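Local coordinates for L-ornithine N(5)-monooxygenase (Pseudomonas aeruginosa, PDB 3S5W), which catalyses the FAD- and NADPH-dependent N5-hydroxylation of L-ornithine, the first step in making hydroxamate siderophores such as pyoverdin, at residues D32-G37 with L62-Q67; E149-E154 with R166-N171; V185-G190 with Y413-S418. All blocks are in the same frame, centred on the assembly; numbering follows the deposited sequence.

Contact 1. Residues D32-G37 with L62-Q67. With FAD (flavin-adenine dinucleotide), chain C.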
# COMPACT_ATOMS: atom_id res chain seq x y z
N ASP A 32 -8.37 -22.85 10.96
CA ASP A 32 -9.21 -22.77 9.77
C ASP A 32 -8.60 -21.81 8.74
O ASP A 32 -8.61 -22.09 7.54
CB ASP A 32 -10.64 -22.35 10.14
CG ASP A 32 -11.41 -23.46 10.86
OD1 ASP A 32 -11.46 -24.58 10.32
OD2 ASP A 32 -11.96 -23.21 11.96
N LEU A 33 -8.06 -20.69 9.22
CA LEU A 33 -7.46 -19.67 8.36
C LEU A 33 -6.28 -19.04 9.04
O LEU A 33 -6.35 -18.65 10.22
CB LEU A 33 -8.48 -18.56 8.02
CG LEU A 33 -7.99 -17.44 7.07
CD1 LEU A 33 -7.86 -17.94 5.60
CD2 LEU A 33 -8.92 -16.20 7.18
N ILE A 34 -5.20 -18.90 8.30
CA ILE A 34 -4.13 -18.01 8.72
C ILE A 34 -3.95 -16.94 7.63
O ILE A 34 -4.00 -17.26 6.45
CB ILE A 34 -2.80 -18.76 9.00
CG1 ILE A 34 -3.01 -19.80 10.11
CG2 ILE A 34 -1.65 -17.78 9.39
CD1 ILE A 34 -1.72 -20.58 10.46
N GLY A 35 -3.74 -15.70 8.07
CA GLY A 35 -3.48 -14.59 7.16
C GLY A 35 -2.08 -14.07 7.30
O GLY A 35 -1.55 -13.95 8.41
N VAL A 36 -1.46 -13.77 6.16
CA VAL A 36 -0.19 -13.09 6.14
C VAL A 36 -0.52 -11.59 6.06
O VAL A 36 -1.05 -11.12 5.02
CB VAL A 36 0.63 -13.50 4.91
CG1 VAL A 36 2.00 -12.82 4.95
CG2 VAL A 36 0.76 -15.02 4.83
N GLY A 37 -0.20 -10.88 7.14
CA GLY A 37 -0.47 -9.44 7.29
C GLY A 37 -1.75 -9.17 8.06
O GLY A 37 -2.72 -9.95 8.02
N LEU A 62 -6.14 -16.86 12.63
CA LEU A 62 -5.01 -16.02 13.04
C LEU A 62 -4.54 -15.11 11.90
O LEU A 62 -4.46 -15.54 10.75
CB LEU A 62 -3.80 -16.84 13.48
CG LEU A 62 -3.83 -17.66 14.77
CD1 LEU A 62 -2.48 -18.37 14.91
CD2 LEU A 62 -4.09 -16.79 15.97
N PHE A 63 -4.19 -13.87 12.25
CA PHE A 63 -3.54 -12.99 11.28
C PHE A 63 -2.21 -12.58 11.83
O PHE A 63 -2.16 -12.03 12.91
CB PHE A 63 -4.41 -11.75 11.01
CG PHE A 63 -5.74 -12.08 10.43
CD1 PHE A 63 -5.88 -12.28 9.04
CD2 PHE A 63 -6.85 -12.22 11.25
CE1 PHE A 63 -7.11 -12.61 8.51
CE2 PHE A 63 -8.09 -12.52 10.71
CZ PHE A 63 -8.22 -12.73 9.35
N LEU A 64 -1.15 -12.86 11.09
CA LEU A 64 0.22 -12.57 11.53
C LEU A 64 0.76 -11.31 10.87
O LEU A 64 0.65 -11.17 9.64
CB LEU A 64 1.16 -13.75 11.20
CG LEU A 64 0.74 -15.19 11.55
CD1 LEU A 64 1.93 -16.15 11.35
CD2 LEU A 64 0.15 -15.35 12.94
N ASP A 65 1.31 -10.40 11.65
CA ASP A 65 1.91 -9.22 11.08
C ASP A 65 3.29 -9.01 11.63
O ASP A 65 3.51 -9.06 12.83
CB ASP A 65 1.04 -7.96 11.32
CG ASP A 65 1.37 -6.83 10.34
OD1 ASP A 65 2.44 -6.18 10.47
OD2 ASP A 65 0.56 -6.59 9.41
N LYS A 66 4.21 -8.75 10.72
CA LYS A 66 5.61 -8.54 11.07
C LYS A 66 5.86 -7.30 11.93
O LYS A 66 6.88 -7.24 12.61
CB LYS A 66 6.51 -8.58 9.84
CG LYS A 66 6.37 -7.41 8.88
CD LYS A 66 7.31 -7.58 7.67
CE LYS A 66 7.26 -6.36 6.77
NZ LYS A 66 8.22 -6.50 5.63
N GLN A 67 4.96 -6.31 11.91
CA GLN A 67 5.18 -5.11 12.73
C GLN A 67 4.95 -5.44 14.20
O GLN A 67 3.95 -6.09 14.53
CB GLN A 67 4.25 -3.96 12.33
CG GLN A 67 4.39 -3.51 10.88
CD GLN A 67 3.53 -2.27 10.62
OE1 GLN A 67 3.69 -1.25 11.30
NE2 GLN A 67 2.60 -2.37 9.70
PA FAD C . -0.86 -3.15 3.77
O1A FAD C . 0.39 -2.81 3.03
O2A FAD C . -1.58 -1.95 4.41
O5B FAD C . -0.52 -4.21 4.95
C5B FAD C . 0.32 -5.31 4.67
C4B FAD C . 0.74 -5.81 6.04
O4B FAD C . 1.48 -6.99 5.84
C3B FAD C . 1.68 -4.82 6.72
O3B FAD C . 1.15 -4.43 7.97
C2B FAD C . 3.01 -5.58 6.87
O2B FAD C . 3.60 -5.38 8.14
C1B FAD C . 2.56 -7.01 6.76
N9A FAD C . 3.52 -7.94 6.18
C8A FAD C . 4.21 -7.82 4.98
N7A FAD C . 4.94 -8.97 4.81
C5A FAD C . 4.69 -9.79 5.87
C6A FAD C . 5.16 -11.06 6.20
N6A FAD C . 5.82 -11.80 5.30
N1A FAD C . 4.72 -11.64 7.39
C2A FAD C . 3.82 -11.01 8.23
N3A FAD C . 3.35 -9.74 7.90
C4A FAD C . 3.79 -9.15 6.73
N1 FAD C . -5.19 3.65 -0.34
C2 FAD C . -6.35 4.42 -0.29
O2 FAD C . -7.42 3.94 -0.64
N3 FAD C . -6.32 5.72 0.15
C4 FAD C . -5.15 6.30 0.58
O4 FAD C . -5.18 7.47 1.01
C4X FAD C . -3.97 5.54 0.52
N5 FAD C . -2.76 6.11 0.92
C5X FAD C . -1.60 5.36 0.85
C6 FAD C . -0.39 5.94 1.26
C7 FAD C . 0.80 5.22 1.20
C7M FAD C . 2.06 5.92 1.64
C8 FAD C . 0.78 3.93 0.71
C8M FAD C . 2.02 3.09 0.62
C9 FAD C . -0.41 3.34 0.30
C9A FAD C . -1.62 4.04 0.38
N10 FAD C . -2.83 3.46 -0.02
C10 FAD C . -3.99 4.23 0.03
C1' FAD C . -2.91 2.08 -0.59
C2' FAD C . -2.73 0.96 0.46
O2' FAD C . -2.21 -0.14 -0.31
C3' FAD C . -4.08 0.58 1.05
O3' FAD C . -4.72 1.71 1.68
C4' FAD C . -3.95 -0.51 2.14
O4' FAD C . -2.91 -0.15 3.04
C5' FAD C . -3.76 -1.95 1.58
O5' FAD C . -4.01 -2.85 2.65
P FAD C . -3.32 -4.30 2.76
O1P FAD C . -3.74 -4.83 4.11
O2P FAD C . -3.72 -5.08 1.54
O3P FAD C . -1.76 -3.97 2.74

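Contact 2. Residues E149-E154 with R166-N171. With FAD (flavin-adenine dinucleotide), chain C.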
# COMPACT_ATOMS: atom_id res chain seq x y z
N GLU A 149 6.95 -12.38 11.32
CA GLU A 149 7.13 -12.36 9.88
C GLU A 149 6.96 -13.77 9.33
O GLU A 149 7.69 -14.68 9.76
CB GLU A 149 8.51 -11.80 9.52
CG GLU A 149 8.80 -11.77 8.02
CD GLU A 149 10.16 -11.24 7.66
OE1 GLU A 149 10.98 -10.97 8.56
OE2 GLU A 149 10.43 -11.10 6.45
N VAL A 150 6.01 -13.94 8.40
CA VAL A 150 5.84 -15.22 7.73
C VAL A 150 6.97 -15.36 6.71
O VAL A 150 7.23 -14.45 5.89
CB VAL A 150 4.44 -15.40 7.07
CG1 VAL A 150 4.38 -16.66 6.26
CG2 VAL A 150 3.36 -15.44 8.12
N LEU A 151 7.69 -16.48 6.80
CA LEU A 151 8.82 -16.69 5.89
C LEU A 151 8.47 -17.54 4.66
O LEU A 151 8.95 -17.29 3.57
CB LEU A 151 10.02 -17.31 6.64
CG LEU A 151 10.51 -16.62 7.93
CD1 LEU A 151 11.53 -17.50 8.67
CD2 LEU A 151 11.12 -15.26 7.65
N ARG A 152 7.64 -18.56 4.85
CA ARG A 152 7.27 -19.47 3.76
C ARG A 152 6.07 -20.33 4.13
O ARG A 152 5.77 -20.53 5.30
CB ARG A 152 8.44 -20.38 3.33
CG ARG A 152 8.87 -21.38 4.40
CD ARG A 152 10.10 -22.23 3.97
NE ARG A 152 10.64 -22.93 5.14
CZ ARG A 152 11.49 -22.41 6.00
NH1 ARG A 152 11.96 -21.18 5.82
NH2 ARG A 152 11.90 -23.11 7.04
N ILE A 153 5.41 -20.86 3.11
CA ILE A 153 4.26 -21.72 3.28
C ILE A 153 4.62 -23.02 2.61
O ILE A 153 5.05 -23.01 1.46
CB ILE A 153 3.00 -21.14 2.59
CG1 ILE A 153 2.81 -19.67 2.98
CG2 ILE A 153 1.76 -21.99 2.91
CD1 ILE A 153 2.57 -19.43 4.47
N GLU A 154 4.45 -24.13 3.34
CA GLU A 154 4.75 -25.48 2.84
C GLU A 154 3.51 -26.38 2.83
O GLU A 154 2.65 -26.28 3.70
CB GLU A 154 5.83 -26.14 3.70
CG GLU A 154 7.22 -25.55 3.52
CD GLU A 154 8.15 -25.98 4.64
OE1 GLU A 154 7.75 -26.83 5.47
OE2 GLU A 154 9.29 -25.46 4.70
N ARG A 166 1.59 -25.65 6.11
CA ARG A 166 2.47 -25.32 7.21
C ARG A 166 2.89 -23.87 7.01
O ARG A 166 3.44 -23.53 5.96
CB ARG A 166 3.73 -26.21 7.19
CG ARG A 166 3.51 -27.65 7.61
CD ARG A 166 4.64 -28.59 7.08
NE ARG A 166 5.99 -28.09 7.39
CZ ARG A 166 6.61 -28.25 8.56
NH1 ARG A 166 6.02 -28.92 9.54
NH2 ARG A 166 7.82 -27.74 8.75
N VAL A 167 2.62 -23.03 8.00
CA VAL A 167 3.01 -21.63 7.94
C VAL A 167 4.20 -21.43 8.86
O VAL A 167 4.09 -21.65 10.07
CB VAL A 167 1.82 -20.68 8.34
CG1 VAL A 167 2.24 -19.20 8.26
CG2 VAL A 167 0.56 -20.97 7.49
N ILE A 168 5.33 -21.03 8.29
CA ILE A 168 6.56 -20.85 9.03
C ILE A 168 6.80 -19.36 9.27
O ILE A 168 6.92 -18.59 8.33
CB ILE A 168 7.81 -21.45 8.26
CG1 ILE A 168 7.76 -22.98 8.15
CG2 ILE A 168 9.09 -21.10 9.01
CD1 ILE A 168 6.72 -23.56 7.27
N SER A 169 6.89 -18.96 10.53
CA SER A 169 7.15 -17.57 10.86
C SER A 169 8.31 -17.42 11.85
O SER A 169 8.75 -18.40 12.48
CB SER A 169 5.86 -16.90 11.38
OG SER A 169 5.42 -17.45 12.62
N ARG A 170 8.81 -16.19 11.96
CA ARG A 170 9.89 -15.86 12.87
C ARG A 170 9.39 -14.70 13.72
O ARG A 170 8.79 -13.75 13.18
CB ARG A 170 11.15 -15.47 12.08
CG ARG A 170 12.35 -15.07 12.97
CD ARG A 170 13.67 -14.85 12.19
NE ARG A 170 13.61 -13.73 11.25
CZ ARG A 170 13.83 -13.83 9.94
NH1 ARG A 170 14.15 -15.00 9.38
NH2 ARG A 170 13.75 -12.75 9.17
N ASN A 171 9.56 -14.77 15.04
CA ASN A 171 9.20 -13.62 15.87
C ASN A 171 10.37 -12.63 16.02
O ASN A 171 11.45 -12.83 15.44
CB ASN A 171 8.54 -14.01 17.22
CG ASN A 171 9.50 -14.69 18.20
OD1 ASN A 171 10.73 -14.55 18.10
ND2 ASN A 171 8.94 -15.46 19.12
PA FAD C . -0.86 -3.15 3.77
O1A FAD C . 0.39 -2.81 3.03
O2A FAD C . -1.58 -1.95 4.41
O5B FAD C . -0.52 -4.21 4.95
C5B FAD C . 0.32 -5.31 4.67
C4B FAD C . 0.74 -5.81 6.04
O4B FAD C . 1.48 -6.99 5.84
C3B FAD C . 1.68 -4.82 6.72
O3B FAD C . 1.15 -4.43 7.97
C2B FAD C . 3.01 -5.58 6.87
O2B FAD C . 3.60 -5.38 8.14
C1B FAD C . 2.56 -7.01 6.76
N9A FAD C . 3.52 -7.94 6.18
C8A FAD C . 4.21 -7.82 4.98
N7A FAD C . 4.94 -8.97 4.81
C5A FAD C . 4.69 -9.79 5.87
C6A FAD C . 5.16 -11.06 6.20
N6A FAD C . 5.82 -11.80 5.30
N1A FAD C . 4.72 -11.64 7.39
C2A FAD C . 3.82 -11.01 8.23
N3A FAD C . 3.35 -9.74 7.90
C4A FAD C . 3.79 -9.15 6.73
N1 FAD C . -5.19 3.65 -0.34
C2 FAD C . -6.35 4.42 -0.29
O2 FAD C . -7.42 3.94 -0.64
N3 FAD C . -6.32 5.72 0.15
C4 FAD C . -5.15 6.30 0.58
O4 FAD C . -5.18 7.47 1.01
C4X FAD C . -3.97 5.54 0.52
N5 FAD C . -2.76 6.11 0.92
C5X FAD C . -1.60 5.36 0.85
C6 FAD C . -0.39 5.94 1.26
C7 FAD C . 0.80 5.22 1.20
C7M FAD C . 2.06 5.92 1.64
C8 FAD C . 0.78 3.93 0.71
C8M FAD C . 2.02 3.09 0.62
C9 FAD C . -0.41 3.34 0.30
C9A FAD C . -1.62 4.04 0.38
N10 FAD C . -2.83 3.46 -0.02
C10 FAD C . -3.99 4.23 0.03
C1' FAD C . -2.91 2.08 -0.59
C2' FAD C . -2.73 0.96 0.46
O2' FAD C . -2.21 -0.14 -0.31
C3' FAD C . -4.08 0.58 1.05
O3' FAD C . -4.72 1.71 1.68
C4' FAD C . -3.95 -0.51 2.14
O4' FAD C . -2.91 -0.15 3.04
C5' FAD C . -3.76 -1.95 1.58
O5' FAD C . -4.01 -2.85 2.65
P FAD C . -3.32 -4.30 2.76
O1P FAD C . -3.74 -4.83 4.11
O2P FAD C . -3.72 -5.08 1.54
O3P FAD C . -1.76 -3.97 2.74

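Contact 3. Residues V185-G190 with Y413-S418. With FAD (flavin-adenine dinucleotide), chain C.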
# COMPACT_ATOMS: atom_id res chain seq x y z
N VAL A 185 -4.75 -16.73 3.67
CA VAL A 185 -5.02 -15.48 2.92
C VAL A 185 -3.74 -14.63 2.93
O VAL A 185 -3.19 -14.33 3.97
CB VAL A 185 -6.32 -14.76 3.39
CG1 VAL A 185 -6.24 -14.37 4.87
CG2 VAL A 185 -6.61 -13.51 2.52
N VAL A 186 -3.24 -14.30 1.74
CA VAL A 186 -1.96 -13.60 1.60
C VAL A 186 -2.22 -12.12 1.28
O VAL A 186 -2.62 -11.80 0.17
CB VAL A 186 -1.10 -14.25 0.48
CG1 VAL A 186 0.20 -13.51 0.33
CG2 VAL A 186 -0.78 -15.73 0.83
N SER A 187 -1.97 -11.25 2.25
CA SER A 187 -2.22 -9.78 2.10
C SER A 187 -1.06 -8.93 2.61
O SER A 187 -1.23 -8.15 3.56
CB SER A 187 -3.50 -9.43 2.86
OG SER A 187 -4.55 -10.31 2.50
N PRO A 188 0.14 -9.11 2.04
CA PRO A 188 1.33 -8.49 2.61
C PRO A 188 1.66 -7.08 2.10
O PRO A 188 2.67 -6.50 2.50
CB PRO A 188 2.46 -9.46 2.21
CG PRO A 188 2.02 -9.91 0.83
CD PRO A 188 0.50 -10.03 0.93
N GLY A 189 0.82 -6.54 1.21
CA GLY A 189 1.03 -5.20 0.68
C GLY A 189 2.08 -5.21 -0.40
O GLY A 189 2.55 -6.28 -0.80
N GLY A 190 2.50 -4.02 -0.86
CA GLY A 190 3.50 -3.96 -1.93
C GLY A 190 4.94 -3.92 -1.42
O GLY A 190 5.20 -3.74 -0.23
N TYR A 413 -6.06 -17.66 -0.72
CA TYR A 413 -6.58 -16.39 -1.26
C TYR A 413 -5.46 -15.34 -1.20
O TYR A 413 -4.55 -15.44 -0.38
CB TYR A 413 -7.78 -15.93 -0.42
CG TYR A 413 -8.94 -16.88 -0.41
CD1 TYR A 413 -8.99 -17.95 0.49
CD2 TYR A 413 -10.01 -16.71 -1.28
CE1 TYR A 413 -10.09 -18.84 0.50
CE2 TYR A 413 -11.11 -17.58 -1.26
CZ TYR A 413 -11.13 -18.65 -0.36
OH TYR A 413 -12.21 -19.52 -0.34
N ALA A 414 -5.52 -14.34 -2.09
CA ALA A 414 -4.57 -13.25 -2.06
C ALA A 414 -5.32 -11.93 -2.23
O ALA A 414 -6.24 -11.87 -3.01
CB ALA A 414 -3.53 -13.42 -3.14
N GLN A 415 -4.89 -10.88 -1.51
CA GLN A 415 -5.55 -9.58 -1.58
C GLN A 415 -4.53 -8.56 -2.01
O GLN A 415 -3.46 -8.46 -1.39
CB GLN A 415 -6.13 -9.20 -0.21
CG GLN A 415 -7.24 -10.13 0.25
CD GLN A 415 -8.11 -9.47 1.30
OE1 GLN A 415 -8.84 -8.52 0.99
NE2 GLN A 415 -8.04 -9.96 2.54
N GLY A 416 -4.87 -7.78 -3.05
CA GLY A 416 -4.05 -6.66 -3.51
C GLY A 416 -3.09 -7.02 -4.63
O GLY A 416 -2.24 -6.19 -5.00
N PHE A 417 -3.25 -8.23 -5.17
CA PHE A 417 -2.36 -8.75 -6.22
C PHE A 417 -3.06 -9.00 -7.54
O PHE A 417 -2.57 -9.74 -8.41
CB PHE A 417 -1.64 -10.02 -5.70
CG PHE A 417 -0.64 -9.68 -4.66
CD1 PHE A 417 0.67 -9.36 -5.04
CD2 PHE A 417 -1.01 -9.55 -3.31
CE1 PHE A 417 1.62 -8.95 -4.09
CE2 PHE A 417 -0.07 -9.15 -2.35
CZ PHE A 417 1.25 -8.85 -2.74
N SER A 418 -4.26 -8.44 -7.67
CA SER A 418 -5.09 -8.79 -8.80
C SER A 418 -5.69 -7.56 -9.49
O SER A 418 -6.77 -7.63 -10.03
CB SER A 418 -6.16 -9.80 -8.37
OG SER A 418 -6.84 -9.32 -7.22
PA FAD C . -0.86 -3.15 3.77
O1A FAD C . 0.39 -2.81 3.03
O2A FAD C . -1.58 -1.95 4.41
O5B FAD C . -0.52 -4.21 4.95
C5B FAD C . 0.32 -5.31 4.67
C4B FAD C . 0.74 -5.81 6.04
O4B FAD C . 1.48 -6.99 5.84
C3B FAD C . 1.68 -4.82 6.72
O3B FAD C . 1.15 -4.43 7.97
C2B FAD C . 3.01 -5.58 6.87
O2B FAD C . 3.60 -5.38 8.14
C1B FAD C . 2.56 -7.01 6.76
N9A FAD C . 3.52 -7.94 6.18
C8A FAD C . 4.21 -7.82 4.98
N7A FAD C . 4.94 -8.97 4.81
C5A FAD C . 4.69 -9.79 5.87
C6A FAD C . 5.16 -11.06 6.20
N6A FAD C . 5.82 -11.80 5.30
N1A FAD C . 4.72 -11.64 7.39
C2A FAD C . 3.82 -11.01 8.23
N3A FAD C . 3.35 -9.74 7.90
C4A FAD C . 3.79 -9.15 6.73
N1 FAD C . -5.19 3.65 -0.34
C2 FAD C . -6.35 4.42 -0.29
O2 FAD C . -7.42 3.94 -0.64
N3 FAD C . -6.32 5.72 0.15
C4 FAD C . -5.15 6.30 0.58
O4 FAD C . -5.18 7.47 1.01
C4X FAD C . -3.97 5.54 0.52
N5 FAD C . -2.76 6.11 0.92
C5X FAD C . -1.60 5.36 0.85
C6 FAD C . -0.39 5.94 1.26
C7 FAD C . 0.80 5.22 1.20
C7M FAD C . 2.06 5.92 1.64
C8 FAD C . 0.78 3.93 0.71
C8M FAD C . 2.02 3.09 0.62
C9 FAD C . -0.41 3.34 0.30
C9A FAD C . -1.62 4.04 0.38
N10 FAD C . -2.83 3.46 -0.02
C10 FAD C . -3.99 4.23 0.03
C1' FAD C . -2.91 2.08 -0.59
C2' FAD C . -2.73 0.96 0.46
O2' FAD C . -2.21 -0.14 -0.31
C3' FAD C . -4.08 0.58 1.05
O3' FAD C . -4.72 1.71 1.68
C4' FAD C . -3.95 -0.51 2.14
O4' FAD C . -2.91 -0.15 3.04
C5' FAD C . -3.76 -1.95 1.58
O5' FAD C . -4.01 -2.85 2.65
P FAD C . -3.32 -4.30 2.76
O1P FAD C . -3.74 -4.83 4.11
O2P FAD C . -3.72 -5.08 1.54
O3P FAD C . -1.76 -3.97 2.74
O HOH W 1 -2.01 -6.97 0.25

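Contact 1. Residues D32-G37 with L62-Q67
Phe63 turns CG anti to its own carbonyl carbon (chi1 -62°) and Leu33 swings CG anti to its backbone N (chi1 -178°), and with these two torsions the side chains meet on one face of the sheet. CD1 of the Phe63 ring settles 3.8 Å from CA of Gly35, where the lack of a side chain leaves room. At the far end of the ring, CZ reaches CD2 of Leu33 at 4.2 Å. Helix 40-56 packs on this side through Ala46 and Leu49. On the other face, Ile34 CG2 packs 4.1 Å from Leu64 CG.

Underneath runs a regular parallel ladder. Leu33 O takes the N-H of Leu62, Leu62 O that of Gly35, Gly35 O that of Leu64, and Leu64 O that of Gly37, the last at 2.7 Å (N to O). Just beyond it the strands give way to the cofactor. The side chain of Asp65 carries its carboxylate to the ribose: OD1 accepts from FAD O2B at 2.7 Å and OD2 from FAD O3B at 2.7 Å. Asp65 OD1 also uses its anti lone pair for Gln67 N, 2.9 Å away, in an Asx turn, while OD2 takes the backbone N of Phe38. With both oxygens gripped twice, the carboxylate can hardly rotate. Gln67 NE2 adds a bond to FAD O3B at 3.1 Å. Gly37, with positive phi, brings its CA close to FAD O4B, where a side chain would collide with the ribose.

Two parallel strands joined by helix 40-56, glycines at the end of the first and a ribose-gripping acid at the end of the second make the beta-alpha-beta unit of a Rossmann-type dinucleotide-binding fold, here holding the adenosine half of FAD.

Contact 2. Residues E149-E154 with R166-N171
Glu154 reaches across to Arg166 and Ile168. Its CB sits 4.1 Å from Arg166 CB, its partner across the strands. From there the chain runs out extended, bringing CD over Ile168 CD1 at 3.8 Å. At the tip the oxygens diverge. Glu154 OE1 receives Arg166 NE at 2.9 Å, nearly straight, with a weak second bond from NH2; the two planes lie 16° apart. Glu154 OE2 is met on its anti side, but well out of the carboxylate plane, by Arg152 NE at 2.9 Å, which points at it within its own guanidinium plane, so one carboxylate bridges two arginines. Arg152 has Ile168 CG2 over one face of its guanidinium, offset toward the rim.

At the other end Glu149 OE1 makes a longer salt bridge to Arg170 NH2, 3.3 Å, with the planes nearly perpendicular, and Leu151 CD2 lies over that guanidinium. On the opposite face, Val167 CG1 touches both Val150 CG1 and Ile153 CD1.

Val150 also reads the adenine, its N-H giving to FAD N1A at 2.8 Å and its O taking N6A. Next, Leu151 and Arg152 both face Ile168: a classic beta bulge in an antiparallel hairpin whose edge forms part of the FAD adenine site.

Contact 3. Residues V185-G190 with Y413-S418
Beside the contact of Pro188 with Phe417, a single water ties both segments to the cofactor. It accepts from Gly189 N at 3.0 Å and donates to Gln415 O at 2.6 Å and to FAD O2P at 2.9 Å, so both its protons are committed and its orientation is fixed. The loops that follow the two strands have already drifted apart here, and the water joins them where a direct backbone bond no longer does.

Before that the strands pair in parallel for only a short run: Val186 N gives to Tyr413 O at 2.7 Å, and Val186 O accepts from Gln415 N at 3.0 Å. On one face Val185 sends CG2 anti to its backbone N, between Tyr413 CB and Gln415 NE2, the amide nitrogen lying 3.8 Å from it. Gln415 stretches on past Ser187, whose OG rests 3.3 Å from Gln415 CB. The polar ends look beyond the pair: Gln415 OE1 takes a bond from Arg435 NE, and Ser187 OG pairs with Asn42 OD1 on helix 40-56.

Phe417 then turns back toward the other loop. Its CE2 meets Pro188 CD at 3.4 Å, obliquely, and CZ comes near Gly189 O. Pro188, pressed by the ring at CG and CD, offers CB to the adenine of FAD. Gly189 follows with positive phi and brings its CA close to FAD O1A, a passage suited to a residue with no side chain.

Backbone and water rather than charged side chains thus meet the pyrophosphate on this side: the Gly189 N-H reaches FAD O2P through the water. The phosphate's negative charge probably polarises the water and makes its oxygen a better acceptor for the Gly189 N-H.

In the fold
From the N terminus, contact 1 closes first, when strand 61-65 returns beside strand 30-36 after helix 40-56. Contact 2 then closes a short hairpin, and contact 3 spans more than two hundred residues, bringing strand 411-414 from near the C terminus to strand 183-186. The three follow in series; none nests in or crosses another. Strand 30-36 is the common neighbour: Val36 pairs with Val185 and Ser187 of contact 3, while Ile34 packs on Val167 of contact 2; strand 61-65 adds Leu64 on Val150. All three touch the ADP half of FAD, ribose at contact 1, adenine edge at contact 2 and pyrophosphate at contact 3.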